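Local coordinates for haloacid dehalogenase domain protein hydrolase (Planctomyces limnophilus, PDB 4OVY), which is probably a metal-dependent hydrolase of the haloacid dehalogenase superfamily, perhaps a phosphatase, and binds a calcium ion, at residues P29-V32 and E36-V39. Numbering follows the deposited sequence.
Sequences PRFV and ERIV
The loop that leads from helix 11-24 into strand 38-41, a central parallel strand of the HAD-type core, is fastened here by Arg37, which reaches back along the chain to the carbonyl of Val32. Its guanidinium meets that oxygen side-on with two nitrogens: Arg37 NE lies 2.8 Å from Val32 O, and Arg37 NH2 lies 3.0 Å from the same Val32 O. The NE bond is the straighter at nitrogen, with an N-H...O angle of 155°, although NE sits tilted from the carbonyl plane while NH2 lies almost on the line of the C=O bond. The oxygen is practically in the guanidinium plane, and this forked grip limits how far the group can swivel. An extended chain from CG to NE carries the guanidinium past Val32, and on the way Arg37 CG passes 3.9 Å from Val32 CG1. That methyl, anti to its own backbone nitrogen (chi1 174°), also packs against Glu36, the residue before Arg37, with Val32 CG1 3.5 Å from Glu36 CB. At the far end of the arginine, the Phe31 ring stands perpendicular to the guanidinium, 90° between planes; Phe31 CE1 comes within 3.2 Å of Arg37 NH2 at the guanidinium edge. Arg37 is itself the centre of an inverse gamma turn, in which Ile38 N bonds to Glu36 O (2.8 Å). Arg37 NH1 bonds to His153 O, tying the loop after helix 11-24 to the one preceding strand 156-161. Val32 is also hydrogen-bonded through its backbone to Val23 of helix 11-24. Arg37 and Val39 make backbone hydrogen bonds to strand 156-161, and Ile38 to Val229, so strand 38-41 starts between strands 156-161 and 230-233.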
loop_
_atom_site.group_PDB
_atom_site.type_symbol
_atom_site.label_atom_id
_atom_site.label_comp_id
_atom_site.label_asym_id
_atom_site.label_seq_id
_atom_site.Cartn_x
_atom_site.Cartn_y
_atom_site.Cartn_z
ATOM N N PRO A 29 -16.963 -1.176 25.469
ATOM C CA PRO A 29 -17.912 -1.260 24.358
ATOM C C PRO A 29 -17.358 -0.770 23.019
ATOM O O PRO A 29 -17.879 -1.163 21.976
ATOM C CB PRO A 29 -19.078 -0.368 24.811
ATOM C CG PRO A 29 -18.499 0.546 25.833
ATOM C CD PRO A 29 -17.419 -0.244 26.516
ATOM N N ARG A 30 -16.329 0.083 23.061
ATOM C CA ARG A 30 -15.686 0.619 21.852
ATOM C C ARG A 30 -14.391 -0.100 21.477
ATOM O O ARG A 30 -13.650 0.382 20.616
ATOM C CB ARG A 30 -15.367 2.109 22.026
ATOM C CG ARG A 30 -16.539 2.971 22.460
ATOM C CD ARG A 30 -16.375 4.421 22.002
ATOM N NE ARG A 30 -15.460 5.198 22.838
ATOM C CZ ARG A 30 -15.194 6.488 22.644
ATOM N NH1 ARG A 30 -14.354 7.127 23.448
ATOM N NH2 ARG A 30 -15.768 7.146 21.646
ATOM N N PHE A 31 -14.117 -1.244 22.104
ATOM C CA PHE A 31 -12.883 -1.977 21.858
ATOM C C PHE A 31 -12.706 -2.265 20.364
ATOM O O PHE A 31 -13.610 -2.767 19.711
ATOM C CB PHE A 31 -12.859 -3.293 22.642
ATOM C CG PHE A 31 -11.620 -4.108 22.414
ATOM C CD1 PHE A 31 -10.455 -3.823 23.106
ATOM C CD2 PHE A 31 -11.619 -5.155 21.509
ATOM C CE1 PHE A 31 -9.311 -4.574 22.904
ATOM C CE2 PHE A 31 -10.478 -5.907 21.299
ATOM C CZ PHE A 31 -9.323 -5.617 21.995
ATOM N N VAL A 32 -11.543 -1.901 19.841
ATOM C CA VAL A 32 -11.176 -2.196 18.468
ATOM C C VAL A 32 -10.060 -3.231 18.503
ATOM O O VAL A 32 -9.027 -3.003 19.138
ATOM C CB VAL A 32 -10.687 -0.921 17.759
ATOM C CG1 VAL A 32 -10.162 -1.230 16.366
ATOM C CG2 VAL A 32 -11.810 0.092 17.690
ATOM N N GLU A 36 -7.269 -3.753 13.587
ATOM C CA GLU A 36 -8.090 -2.671 13.026
ATOM C C GLU A 36 -7.656 -1.266 13.475
ATOM O O GLU A 36 -8.215 -0.263 13.015
ATOM C CB GLU A 36 -9.569 -2.892 13.383
ATOM C CG GLU A 36 -10.214 -4.070 12.670
ATOM C CD GLU A 36 -11.602 -4.404 13.204
ATOM O OE1 GLU A 36 -12.400 -3.483 13.493
ATOM O OE2 GLU A 36 -11.902 -5.598 13.339
ATOM N N ARG A 37 -6.658 -1.187 14.352
ATOM C CA ARG A 37 -6.211 0.093 14.908
ATOM C C ARG A 37 -5.315 0.860 13.938
ATOM O O ARG A 37 -4.098 0.936 14.111
ATOM C CB ARG A 37 -5.508 -0.127 16.244
ATOM C CG ARG A 37 -6.428 -0.738 17.290
ATOM C CD ARG A 37 -5.721 -0.930 18.618
ATOM N NE ARG A 37 -6.502 -1.815 19.466
ATOM C CZ ARG A 37 -6.069 -2.386 20.583
ATOM N NH1 ARG A 37 -4.839 -2.159 21.039
ATOM N NH2 ARG A 37 -6.885 -3.195 21.246
ATOM N N ILE A 38 -5.945 1.426 12.917
ATOM C CA ILE A 38 -5.267 2.192 11.877
ATOM C C ILE A 38 -5.511 3.664 12.151
ATOM O O ILE A 38 -6.664 4.083 12.348
ATOM C CB ILE A 38 -5.849 1.869 10.480
ATOM C CG1 ILE A 38 -5.751 0.373 10.164
ATOM C CG2 ILE A 38 -5.184 2.715 9.398
ATOM C CD1 ILE A 38 -4.375 -0.211 10.367
ATOM N N VAL A 39 -4.433 4.444 12.160
ATOM C CA VAL A 39 -4.513 5.896 12.297
ATOM C C VAL A 39 -3.728 6.565 11.172
ATOM O O VAL A 39 -2.616 6.145 10.852
ATOM C CB VAL A 39 -4.027 6.387 13.686
ATOM C CG1 VAL A 39 -2.608 5.937 13.981
ATOM C CG2 VAL A 39 -4.131 7.901 13.789
#